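Local coordinates for malate oxidoreductase (Thermotoga maritima, PDB 1VL6), which probably catalyses the NAD-dependent oxidative decarboxylation of malate to pyruvate and carbon dioxide, working as a tetramer, at residues 104-109 with 372-377; 172-177 with 366-371; 327-332 with 354-359; 335-340 with 346-351. One frame throughout, in Å; residues are numbered along the deposited sequence.

Interaction 1 (104-109 with 372-377); sequences KAFADI and FDMKVH
Phe-106 and His-377 turn their rings toward each other through similar first torsions: in both, CG stands beside the backbone N and anti to the carbonyl carbon (chi1 -71° and -57°). Phe-106, near the end of helix 89-107, thus points its ring at the start of helix 374-386 and is the hub of the contact, all three partners meeting it. Its CD2 comes to 3.4 Å from His-377 NE2. The two ring planes stand at 60°, with the edge of Phe-106 directed at the histidine face, and their centroids lie 5.1 Å apart. A second offset edge-to-face pair forms at the far end of the same ring, where Phe-106 CZ meets Phe-372 CE1 at 4.1 Å. Selenomethionine Met-374, its chain bent twice, brings its SE to 4.0 Å from Phe-106 CD2, the two side chains crossing at about a right angle and SE lying obliquely to the ring. The imidazole has a polar tie as well, since its NE2 is hydrogen-bonded to Ala-371 O, which probably limits its rotation. Replacing Phe-106 with alanine is likely to leave Phe-372, Met-374 and His-377 without their common aromatic partner and to open a gap between the segments. Val-35 of a second subunit packs on Phe-106 too, and Leu-378 of a third touches Met-374. The whole is an aromatic cluster with an added Met-aromatic contact, joining a helix of the malic enzyme N-terminal family region to the C-terminal helix close to subunit boundaries.

Interaction 2 (172-177 with 366-371); sequences AVVVSA and RIIPEA
Segment 172-177, inside helix 166-186, runs past a loop of irregular backbone, 366-371, and the two come nearest at Ala-177 and Ile-368, whose CA atoms are 7.4 Å apart. The helix leads into the nucleotide-binding region, probably of Rossmann type; the loop joins the last two helices of the chain. Ile-368 supplies the loop's share of the contact, and its two branches go to different places. CG1 lies between the backbone N and the carbonyl carbon (chi1 48°), and the extended second torsion carries CD1 to 4.4 Å from Val-174 CG1. The other branch, CG2, rests 4.3 Å from the backbone C of Ala-177, one helical turn further on. The contact is therefore a single branched side chain laid on a helix surface of small residues, made by carbon atoms and without polar bonds. The polar ties lie beside it: Ile-367 O takes a hydrogen bond from Asn-181 ND2, further along the same helix, and Ile-367 N gives one to Asn-322 OD1. On the other side of the loop, Arg-366 NH1 forms a salt bridge with Glu-370 OE2 at 3.1 Å, nearly in the guanidinium plane, while Ile-368 O sits over the centre of one face of that group. Two bonds within the helix converge on one carbonyl: Ser-176 N and Ser-176 OG reach Ala-172 O from opposite faces of its plane, the hydroxyl from 2.7 Å.

Interaction 3 (327-332 with 354-359); sequences LLAFPG and EAIARS
The flat group that matters between Leu-328 and Ile-356 is a peptide, since rings stay out of the contact. Ile-356 CD1 stands above the plane of the Leu-328 carbonyl, over one face, 3.9 Å from Leu-328 O. The same methyl reaches the neighbouring side chains: Leu-328 CB lies 4.4 Å from Ile-356 CD1, and Ala-329 CB is 4.3 Å from that atom. One isoleucine tip thus fills the corner made by two consecutive residues, just where a short 3-10 turn gives way to helix 330-340. The torsions of Ile-356 explain the reach. CG1 stands beside the backbone N, anti to the carbonyl carbon (chi1 -70°), and the nearly straight second torsion (162°) sends CD1 outward from helix 346-358. The contact is wholly apolar on the Ile-356 side, and on this face the carbonyl is met by carbon. Both segments are gripped from elsewhere as well. Phe-330, on the other side of its segment, makes a cation-pi contact with Lys-99 and meets the ring of Phe-103. Beyond Ile-356 in the chain, near the end of its helix, Ser-359 OG donates to Ala-355 O at 2.6 Å, with the donor tilted 34° from the carbonyl plane, and is also bonded to Asn-379 ND2. Ile-356 itself is flanked by Val-173 and Ala-177 of helix 166-186 and by Val-380 of helix 374-386, so the arrangement is that of a buried hydrophobic core where helices meet around one aliphatic side chain.

Interaction 4 (335-340 with 346-351); sequences KGAVEK and KNMLLS
Selenomethionine Met-348 lies across the aliphatic part of Lys-340 and over Ala-337. Its SE is 4.0 Å from Lys-340 CD, the two chains crossing at a slant, while its terminal methyl, still beside Lys-340 CD, reaches Ala-337. CE is 4.0 Å from Ala-337 CB and equally near Ala-337 CA, so the methyl rests on the alanine methyl and its CA. A bend at chi3 (68°) folds CE round to that position; a fully extended chain would carry it elsewhere. Lys-340 contributes its methylenes alone here, its chain staying nearly extended until the last torsion. The geometry is that of a helical hairpin: helices 330-340 and 346-358 are separated by five residues, and Met-348 of the second helix packs on the first after the reversal. Met-348 N is bonded to Thr-345 OG1, at the start of the second helix. Around this hairpin, Val-384 of helix 374-386 touches Met-348, and Tyr-381 of the same helix is hydrogen-bonded through its OH to Glu-339 OE2. On another side, Leu-349 packs on Phe-210 of helix 202-214, which follows strand 194-198 of the mixed sheet.

In the fold
Interactions 2 and 3 lie closest together, their centres about 7 Å apart, and share a core: Leu-328 CD1 comes to 3.6 Å from Pro-369 O, and Ala-371 CB is equally near Leu-327 CD2. Interaction 1 adjoins both, about 10 Å from interaction 3 between centres, with Phe-106 CB 3.9 Å from Pro-331 CG. Interaction 4 continues the helices of interaction 3, its centre about 11 Å from that of interaction 3, and is nested, like interactions 2 and 3, within the chain loop that interaction 1 closes. Together the four contacts tie the C-terminal helices to helix 89-107 and helix 166-186, beside the likely nucleotide-binding sheet.

Interaction 1 (104-109 with 372-377)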
loop_
_atom_site.group_PDB
_atom_site.type_symbol
_atom_site.label_atom_id
_atom_site.label_comp_id
_atom_site.label_asym_id
_atom_site.label_seq_id
_atom_site.Cartn_x
_atom_site.Cartn_y
_atom_site.Cartn_z
ATOM N N LYS A 104 11.797 -2.552 -4.937
ATOM C CA LYS A 104 10.694 -1.631 -4.705
ATOM C C LYS A 104 11.154 -0.359 -3.992
ATOM O O LYS A 104 10.708 0.739 -4.288
ATOM C CB LYS A 104 9.619 -2.291 -3.841
ATOM C CG LYS A 104 8.299 -1.468 -3.753
ATOM C CD LYS A 104 7.673 -1.295 -5.160
ATOM C CE LYS A 104 6.220 -0.900 -5.133
ATOM N NZ LYS A 104 5.857 -0.238 -6.392
ATOM N N ALA A 105 12.033 -0.514 -3.023
ATOM C CA ALA A 105 12.410 0.598 -2.194
ATOM C C ALA A 105 13.325 1.564 -2.935
ATOM O O ALA A 105 13.186 2.790 -2.817
ATOM C CB ALA A 105 13.071 0.111 -0.943
ATOM N N PHE A 106 14.253 1.044 -3.719
ATOM C CA PHE A 106 15.210 1.943 -4.351
ATOM C C PHE A 106 14.866 2.334 -5.779
ATOM O O PHE A 106 15.392 3.288 -6.278
ATOM C CB PHE A 106 16.618 1.377 -4.257
ATOM C CG PHE A 106 17.186 1.405 -2.858
ATOM C CD1 PHE A 106 16.974 0.357 -1.998
ATOM C CD2 PHE A 106 17.916 2.496 -2.410
ATOM C CE1 PHE A 106 17.484 0.388 -0.706
ATOM C CE2 PHE A 106 18.431 2.532 -1.131
ATOM C CZ PHE A 106 18.212 1.470 -0.273
ATOM N N ALA A 107 13.961 1.616 -6.427
ATOM C CA ALA A 107 13.637 1.897 -7.836
ATOM C C ALA A 107 12.167 1.926 -8.126
ATOM O O ALA A 107 11.813 2.294 -9.222
ATOM C CB ALA A 107 14.312 0.869 -8.758
ATOM N N ASP A 108 11.345 1.557 -7.142
ATOM C CA ASP A 108 9.886 1.469 -7.240
ATOM C C ASP A 108 9.486 0.407 -8.247
ATOM O O ASP A 108 8.426 0.460 -8.872
ATOM C CB ASP A 108 9.245 2.840 -7.480
ATOM C CG ASP A 108 7.726 2.836 -7.233
ATOM O OD1 ASP A 108 7.233 1.990 -6.456
ATOM O OD2 ASP A 108 6.922 3.623 -7.787
ATOM N N ILE A 109 10.340 -0.595 -8.377
ATOM C CA ILE A 109 10.083 -1.695 -9.315
ATOM C C ILE A 109 9.338 -2.778 -8.582
ATOM O O ILE A 109 9.674 -3.104 -7.442
ATOM C CB ILE A 109 11.393 -2.237 -9.867
ATOM C CG1 ILE A 109 11.925 -1.271 -10.907
ATOM C CG2 ILE A 109 11.221 -3.613 -10.461
ATOM C CD1 ILE A 109 13.246 -1.718 -11.445
ATOM N N PHE A 372 22.402 4.622 0.363
ATOM C CA PHE A 372 21.293 5.470 0.822
ATOM C C PHE A 372 21.334 6.864 0.249
ATOM O O PHE A 372 20.411 7.663 0.446
ATOM C CB PHE A 372 21.263 5.542 2.347
ATOM C CG PHE A 372 20.845 4.260 2.964
ATOM C CD1 PHE A 372 19.511 3.918 3.025
ATOM C CD2 PHE A 372 21.782 3.350 3.391
ATOM C CE1 PHE A 372 19.121 2.727 3.562
ATOM C CE2 PHE A 372 21.395 2.136 3.923
ATOM C CZ PHE A 372 20.069 1.828 4.004
ATOM N N ASP A 373 22.381 7.156 -0.511
ATOM C CA ASP A 373 22.401 8.412 -1.248
ATOM C C ASP A 373 21.608 8.323 -2.553
ATOM O O ASP A 373 22.095 7.860 -3.586
ATOM C CB ASP A 373 23.820 8.834 -1.551
ATOM C CG ASP A 373 23.878 10.241 -1.981
ATOM O OD1 ASP A 373 22.851 10.796 -2.532
ATOM O OD2 ASP A 373 24.916 10.882 -1.760
HETATM N N MSE A 374 20.381 8.787 -2.489
HETATM C CA MSE A 374 19.412 8.596 -3.547
HETATM C C MSE A 374 19.820 9.240 -4.835
HETATM O O MSE A 374 19.357 8.826 -5.876
HETATM C CB MSE A 374 18.074 9.155 -3.051
HETATM C CG MSE A 374 17.571 8.461 -1.720
HETATM SE SE MSE A 374 17.740 6.442 -1.779
HETATM C CE MSE A 374 16.380 6.157 -3.248
ATOM N N LYS A 375 20.701 10.235 -4.778
ATOM C CA LYS A 375 21.240 10.827 -6.004
ATOM C C LYS A 375 21.925 9.769 -6.865
ATOM O O LYS A 375 21.809 9.806 -8.091
ATOM C CB LYS A 375 22.071 12.118 -5.759
ATOM C CG LYS A 375 21.062 13.413 -5.680
ATOM C CD LYS A 375 21.627 14.936 -5.563
ATOM N N VAL A 376 22.574 8.779 -6.251
ATOM C CA VAL A 376 23.280 7.780 -7.064
ATOM C C VAL A 376 22.289 7.053 -7.982
ATOM O O VAL A 376 22.542 6.873 -9.173
ATOM C CB VAL A 376 23.932 6.603 -6.304
ATOM C CG1 VAL A 376 25.165 6.171 -7.050
ATOM C CG2 VAL A 376 24.265 6.898 -4.932
ATOM N N HIS A 377 21.175 6.607 -7.390
ATOM C CA HIS A 377 20.210 5.801 -8.114
ATOM C C HIS A 377 19.557 6.589 -9.225
ATOM O O HIS A 377 19.317 6.073 -10.289
ATOM C CB HIS A 377 19.175 5.254 -7.152
ATOM C CG HIS A 377 19.790 4.466 -6.063
ATOM N ND1 HIS A 377 20.508 3.321 -6.310
ATOM C CD2 HIS A 377 19.855 4.681 -4.732
ATOM C CE1 HIS A 377 20.972 2.851 -5.170
ATOM N NE2 HIS A 377 20.591 3.655 -4.196
#

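Interaction 2 (172-177 with 366-371)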
loop_
_atom_site.group_PDB
_atom_site.type_symbol
_atom_site.label_atom_id
_atom_site.label_comp_id
_atom_site.label_asym_id
_atom_site.label_seq_id
_atom_site.Cartn_x
_atom_site.Cartn_y
_atom_site.Cartn_z
ATOM N N ALA A 172 30.698 -6.040 -11.124
ATOM C CA ALA A 172 31.696 -5.467 -12.018
ATOM C C ALA A 172 31.516 -3.944 -12.164
ATOM O O ALA A 172 32.472 -3.204 -12.190
ATOM C CB ALA A 172 31.635 -6.144 -13.370
ATOM N N VAL A 173 30.274 -3.481 -12.232
ATOM C CA VAL A 173 30.022 -2.036 -12.371
ATOM C C VAL A 173 30.524 -1.265 -11.152
ATOM O O VAL A 173 31.271 -0.297 -11.286
ATOM C CB VAL A 173 28.544 -1.751 -12.608
ATOM C CG1 VAL A 173 28.210 -0.274 -12.429
ATOM C CG2 VAL A 173 28.182 -2.186 -13.991
ATOM N N VAL A 174 30.149 -1.720 -9.973
ATOM C CA VAL A 174 30.531 -1.022 -8.779
ATOM C C VAL A 174 32.034 -1.134 -8.519
ATOM O O VAL A 174 32.670 -0.159 -8.135
ATOM C CB VAL A 174 29.741 -1.527 -7.575
ATOM C CG1 VAL A 174 30.078 -0.734 -6.359
ATOM C CG2 VAL A 174 28.288 -1.365 -7.831
ATOM N N VAL A 175 32.623 -2.294 -8.747
ATOM C CA VAL A 175 34.077 -2.444 -8.538
ATOM C C VAL A 175 34.824 -1.485 -9.477
ATOM O O VAL A 175 35.757 -0.823 -9.076
ATOM C CB VAL A 175 34.505 -3.858 -8.819
ATOM C CG1 VAL A 175 36.023 -3.982 -8.916
ATOM C CG2 VAL A 175 33.944 -4.832 -7.746
ATOM N N SER A 176 34.356 -1.383 -10.716
ATOM C CA SER A 176 34.951 -0.533 -11.701
ATOM C C SER A 176 34.870 0.919 -11.295
ATOM O O SER A 176 35.858 1.646 -11.416
ATOM C CB SER A 176 34.235 -0.717 -13.022
ATOM O OG SER A 176 34.519 -1.999 -13.554
ATOM N N ALA A 177 33.726 1.390 -10.828
ATOM C CA ALA A 177 33.654 2.791 -10.408
ATOM C C ALA A 177 34.579 3.036 -9.236
ATOM O O ALA A 177 35.267 4.026 -9.192
ATOM C CB ALA A 177 32.254 3.175 -10.037
ATOM N N ARG A 366 36.442 7.606 1.408
ATOM C CA ARG A 366 35.176 7.571 0.702
ATOM C C ARG A 366 35.383 7.673 -0.818
ATOM O O ARG A 366 35.296 8.759 -1.379
ATOM C CB ARG A 366 34.326 8.707 1.226
ATOM C CG ARG A 366 32.987 8.788 0.645
ATOM C CD ARG A 366 32.518 10.246 0.439
ATOM N NE ARG A 366 31.148 10.283 -0.083
ATOM C CZ ARG A 366 30.094 9.767 0.559
ATOM N NH1 ARG A 366 30.239 9.178 1.752
ATOM N NH2 ARG A 366 28.887 9.806 0.002
ATOM N N ILE A 367 35.652 6.525 -1.460
ATOM C CA ILE A 367 35.948 6.458 -2.922
ATOM C C ILE A 367 34.725 6.264 -3.806
ATOM O O ILE A 367 34.805 6.390 -5.027
ATOM C CB ILE A 367 36.938 5.351 -3.208
ATOM C CG1 ILE A 367 36.290 3.972 -3.031
ATOM C CG2 ILE A 367 38.117 5.515 -2.298
ATOM C CD1 ILE A 367 37.239 2.774 -3.135
ATOM N N ILE A 368 33.600 5.945 -3.166
ATOM C CA ILE A 368 32.299 5.881 -3.803
ATOM C C ILE A 368 31.240 6.308 -2.829
ATOM O O ILE A 368 31.519 6.378 -1.638
ATOM C CB ILE A 368 31.995 4.473 -4.263
ATOM C CG1 ILE A 368 32.283 3.462 -3.154
ATOM C CG2 ILE A 368 32.766 4.156 -5.488
ATOM C CD1 ILE A 368 31.754 2.138 -3.541
ATOM N N PRO A 369 30.032 6.606 -3.326
ATOM C CA PRO A 369 28.908 6.974 -2.451
ATOM C C PRO A 369 28.395 5.770 -1.692
ATOM O O PRO A 369 28.780 4.635 -2.016
ATOM C CB PRO A 369 27.819 7.455 -3.425
ATOM C CG PRO A 369 28.218 7.042 -4.769
ATOM C CD PRO A 369 29.659 6.614 -4.760
ATOM N N GLU A 370 27.549 6.015 -0.696
ATOM C CA GLU A 370 26.796 4.944 -0.047
ATOM C C GLU A 370 25.451 4.824 -0.752
ATOM O O GLU A 370 24.991 5.791 -1.387
ATOM C CB GLU A 370 26.501 5.234 1.402
ATOM C CG GLU A 370 27.710 5.400 2.276
ATOM C CD GLU A 370 27.496 6.474 3.296
ATOM O OE1 GLU A 370 26.441 6.416 3.990
ATOM O OE2 GLU A 370 28.368 7.374 3.370
ATOM N N ALA A 371 24.799 3.681 -0.556
ATOM C CA ALA A 371 23.576 3.303 -1.241
ATOM C C ALA A 371 22.404 4.114 -0.859
ATOM O O ALA A 371 21.469 4.235 -1.644
ATOM C CB ALA A 371 23.234 1.924 -0.954
#

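Interaction 3 (327-332 with 354-359)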
loop_
_atom_site.group_PDB
_atom_site.type_symbol
_atom_site.label_atom_id
_atom_site.label_comp_id
_atom_site.label_asym_id
_atom_site.label_seq_id
_atom_site.Cartn_x
_atom_site.Cartn_y
_atom_site.Cartn_z
ATOM N N LEU A 327 24.171 -2.873 -4.612
ATOM C CA LEU A 327 23.005 -2.040 -4.429
ATOM C C LEU A 327 23.135 -0.684 -5.067
ATOM O O LEU A 327 22.134 -0.062 -5.414
ATOM C CB LEU A 327 22.664 -1.887 -2.947
ATOM C CG LEU A 327 21.417 -1.069 -2.625
ATOM C CD1 LEU A 327 20.179 -1.601 -3.285
ATOM C CD2 LEU A 327 21.248 -1.019 -1.096
ATOM N N LEU A 328 24.343 -0.190 -5.217
ATOM C CA LEU A 328 24.508 1.084 -5.899
ATOM C C LEU A 328 24.173 0.987 -7.365
ATOM O O LEU A 328 23.915 2.023 -8.006
ATOM C CB LEU A 328 25.941 1.575 -5.781
ATOM C CG LEU A 328 26.418 1.933 -4.387
ATOM C CD1 LEU A 328 27.927 2.011 -4.348
ATOM C CD2 LEU A 328 25.824 3.240 -3.998
ATOM N N ALA A 329 24.176 -0.235 -7.912
ATOM C CA ALA A 329 24.081 -0.422 -9.380
ATOM C C ALA A 329 22.739 -0.935 -9.856
ATOM O O ALA A 329 22.155 -0.371 -10.786
ATOM C CB ALA A 329 25.158 -1.356 -9.848
ATOM N N PHE A 330 22.249 -2.017 -9.255
ATOM C CA PHE A 330 21.077 -2.698 -9.837
ATOM C C PHE A 330 19.775 -1.873 -9.902
ATOM O O PHE A 330 19.043 -1.987 -10.851
ATOM C CB PHE A 330 20.861 -4.089 -9.238
ATOM C CG PHE A 330 20.346 -4.121 -7.830
ATOM C CD1 PHE A 330 19.015 -3.797 -7.538
ATOM C CD2 PHE A 330 21.165 -4.576 -6.799
ATOM C CE1 PHE A 330 18.536 -3.871 -6.232
ATOM C CE2 PHE A 330 20.703 -4.635 -5.489
ATOM C CZ PHE A 330 19.398 -4.284 -5.198
ATOM N N PRO A 331 19.462 -1.028 -8.935
ATOM C CA PRO A 331 18.206 -0.333 -9.041
ATOM C C PRO A 331 18.157 0.545 -10.289
ATOM O O PRO A 331 17.183 0.489 -11.067
ATOM C CB PRO A 331 18.123 0.456 -7.739
ATOM C CG PRO A 331 19.030 -0.310 -6.819
ATOM C CD PRO A 331 20.154 -0.715 -7.678
ATOM N N GLY A 332 19.195 1.337 -10.498
ATOM C CA GLY A 332 19.211 2.267 -11.632
ATOM C C GLY A 332 19.318 1.539 -12.935
ATOM O O GLY A 332 18.653 1.891 -13.891
ATOM N N GLU A 354 30.481 5.096 -14.849
ATOM C CA GLU A 354 30.817 6.517 -14.784
ATOM C C GLU A 354 29.891 7.331 -13.867
ATOM O O GLU A 354 30.327 8.260 -13.176
ATOM C CB GLU A 354 30.797 7.143 -16.185
ATOM C CG GLU A 354 31.869 6.566 -17.107
ATOM C CD GLU A 354 33.259 7.070 -16.787
ATOM O OE1 GLU A 354 33.363 8.051 -16.035
ATOM O OE2 GLU A 354 34.237 6.524 -17.337
ATOM N N ALA A 355 28.622 6.986 -13.885
ATOM C CA ALA A 355 27.659 7.698 -13.116
ATOM C C ALA A 355 27.913 7.465 -11.629
ATOM O O ALA A 355 27.877 8.419 -10.818
ATOM C CB ALA A 355 26.291 7.233 -13.538
ATOM N N ILE A 356 28.218 6.222 -11.256
ATOM C CA ILE A 356 28.534 5.953 -9.822
ATOM C C ILE A 356 29.819 6.712 -9.404
ATOM O O ILE A 356 29.861 7.382 -8.390
ATOM C CB ILE A 356 28.651 4.467 -9.575
ATOM C CG1 ILE A 356 27.264 3.828 -9.688
ATOM C CG2 ILE A 356 29.254 4.192 -8.236
ATOM C CD1 ILE A 356 27.351 2.357 -9.874
ATOM N N ALA A 357 30.840 6.672 -10.253
ATOM C CA ALA A 357 32.102 7.309 -9.898
ATOM C C ALA A 357 31.929 8.800 -9.720
ATOM O O ALA A 357 32.544 9.388 -8.858
ATOM C CB ALA A 357 33.185 7.034 -10.924
ATOM N N ARG A 358 31.116 9.429 -10.551
ATOM C CA ARG A 358 31.045 10.881 -10.502
ATOM C C ARG A 358 30.041 11.246 -9.408
ATOM O O ARG A 358 29.830 12.413 -9.113
ATOM C CB ARG A 358 30.695 11.510 -11.864
ATOM C CG ARG A 358 29.231 11.446 -12.204
ATOM C CD ARG A 358 28.838 11.971 -13.589
ATOM N NE ARG A 358 27.418 11.647 -13.829
ATOM C CZ ARG A 358 26.396 12.335 -13.300
ATOM N NH1 ARG A 358 26.635 13.387 -12.515
ATOM N NH2 ARG A 358 25.132 11.974 -13.551
ATOM N N SER A 359 29.407 10.259 -8.790
ATOM C CA SER A 359 28.372 10.614 -7.838
ATOM C C SER A 359 28.969 10.993 -6.477
ATOM O O SER A 359 28.250 11.109 -5.512
ATOM C CB SER A 359 27.303 9.506 -7.775
ATOM O OG SER A 359 26.446 9.579 -8.936
#

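Interaction 4 (335-340 with 346-351)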
loop_
_atom_site.group_PDB
_atom_site.type_symbol
_atom_site.label_atom_id
_atom_site.label_comp_id
_atom_site.label_asym_id
_atom_site.label_seq_id
_atom_site.Cartn_x
_atom_site.Cartn_y
_atom_site.Cartn_z
ATOM N N LYS A 335 16.039 -0.248 -13.774
ATOM C CA LYS A 335 15.012 0.659 -14.095
ATOM C C LYS A 335 15.256 1.251 -15.486
ATOM O O LYS A 335 14.359 1.424 -16.279
ATOM C CB LYS A 335 14.958 1.748 -13.047
ATOM C CG LYS A 335 13.676 2.595 -13.138
ATOM C CD LYS A 335 13.745 3.650 -12.047
ATOM C CE LYS A 335 12.474 4.533 -12.001
ATOM N NZ LYS A 335 12.910 5.909 -11.802
ATOM N N GLY A 336 16.480 1.594 -15.779
ATOM C CA GLY A 336 16.769 2.170 -17.078
ATOM C C GLY A 336 16.514 1.187 -18.174
ATOM O O GLY A 336 15.815 1.497 -19.150
ATOM N N ALA A 337 17.020 -0.012 -17.970
ATOM C CA ALA A 337 16.939 -1.059 -18.971
ATOM C C ALA A 337 15.511 -1.473 -19.268
ATOM O O ALA A 337 15.122 -1.710 -20.420
ATOM C CB ALA A 337 17.729 -2.274 -18.498
ATOM N N VAL A 338 14.720 -1.592 -18.229
ATOM C CA VAL A 338 13.349 -2.059 -18.416
ATOM C C VAL A 338 12.518 -1.027 -19.156
ATOM O O VAL A 338 11.665 -1.399 -19.943
ATOM C CB VAL A 338 12.714 -2.400 -17.068
ATOM C CG1 VAL A 338 11.207 -2.513 -17.204
ATOM C CG2 VAL A 338 13.311 -3.666 -16.546
ATOM N N GLU A 339 12.802 0.245 -18.916
ATOM C CA GLU A 339 12.112 1.331 -19.601
ATOM C C GLU A 339 12.525 1.425 -21.073
ATOM O O GLU A 339 11.691 1.654 -21.931
ATOM C CB GLU A 339 12.426 2.618 -18.877
ATOM C CG GLU A 339 11.543 3.786 -19.195
ATOM C CD GLU A 339 11.913 4.949 -18.299
ATOM O OE1 GLU A 339 11.642 4.870 -17.058
ATOM O OE2 GLU A 339 12.517 5.903 -18.841
ATOM N N LYS A 340 13.813 1.239 -21.347
ATOM C CA LYS A 340 14.353 1.205 -22.703
ATOM C C LYS A 340 13.827 -0.032 -23.426
ATOM O O LYS A 340 13.765 -0.090 -24.656
ATOM C CB LYS A 340 15.869 1.091 -22.615
ATOM C CG LYS A 340 16.690 1.894 -23.618
ATOM C CD LYS A 340 18.204 1.799 -23.255
ATOM C CE LYS A 340 19.034 2.889 -23.891
ATOM N NZ LYS A 340 19.250 2.640 -25.376
ATOM N N LYS A 346 27.127 -3.005 -23.333
ATOM C CA LYS A 346 28.399 -2.584 -22.729
ATOM C C LYS A 346 28.390 -1.078 -22.495
ATOM O O LYS A 346 28.743 -0.624 -21.426
ATOM C CB LYS A 346 29.574 -2.998 -23.614
ATOM C CG LYS A 346 30.986 -2.947 -22.956
ATOM C CD LYS A 346 32.084 -3.382 -24.028
ATOM C CE LYS A 346 32.987 -2.220 -24.525
ATOM N NZ LYS A 346 33.518 -2.483 -25.927
ATOM N N ASN A 347 27.912 -0.311 -23.469
ATOM C CA ASN A 347 27.740 1.165 -23.269
ATOM C C ASN A 347 26.851 1.554 -22.073
ATOM O O ASN A 347 27.186 2.480 -21.313
ATOM C CB ASN A 347 27.206 1.835 -24.523
ATOM C CG ASN A 347 28.288 2.092 -25.575
ATOM O OD1 ASN A 347 27.981 2.287 -26.768
ATOM N ND2 ASN A 347 29.540 2.134 -25.142
HETATM N N MSE A 348 25.739 0.828 -21.890
HETATM C CA MSE A 348 24.871 1.065 -20.747
HETATM C C MSE A 348 25.600 0.786 -19.437
HETATM O O MSE A 348 25.535 1.631 -18.536
HETATM C CB MSE A 348 23.591 0.247 -20.850
HETATM C CG MSE A 348 22.654 0.825 -21.866
HETATM SE SE MSE A 348 21.420 -0.492 -22.605
HETATM C CE MSE A 348 20.389 -0.802 -21.031
ATOM N N LEU A 349 26.293 -0.355 -19.343
ATOM C CA LEU A 349 26.974 -0.678 -18.112
ATOM C C LEU A 349 28.133 0.336 -17.843
ATOM O O LEU A 349 28.340 0.765 -16.737
ATOM C CB LEU A 349 27.480 -2.119 -18.108
ATOM C CG LEU A 349 26.384 -3.189 -18.198
ATOM C CD1 LEU A 349 26.963 -4.568 -18.284
ATOM C CD2 LEU A 349 25.411 -3.168 -17.041
ATOM N N LEU A 350 28.844 0.779 -18.858
ATOM C CA LEU A 350 29.891 1.759 -18.608
ATOM C C LEU A 350 29.338 3.135 -18.246
ATOM O O LEU A 350 29.959 3.872 -17.490
ATOM C CB LEU A 350 30.841 1.927 -19.791
ATOM C CG LEU A 350 31.682 0.701 -20.178
ATOM C CD1 LEU A 350 32.225 0.895 -21.543
ATOM C CD2 LEU A 350 32.818 0.376 -19.217
ATOM N N SER A 351 28.184 3.501 -18.791
ATOM C CA SER A 351 27.535 4.703 -18.314
ATOM C C SER A 351 27.264 4.609 -16.816
ATOM O O SER A 351 27.510 5.561 -16.078
ATOM C CB SER A 351 26.277 5.008 -19.107
ATOM O OG SER A 351 26.650 5.449 -20.387
#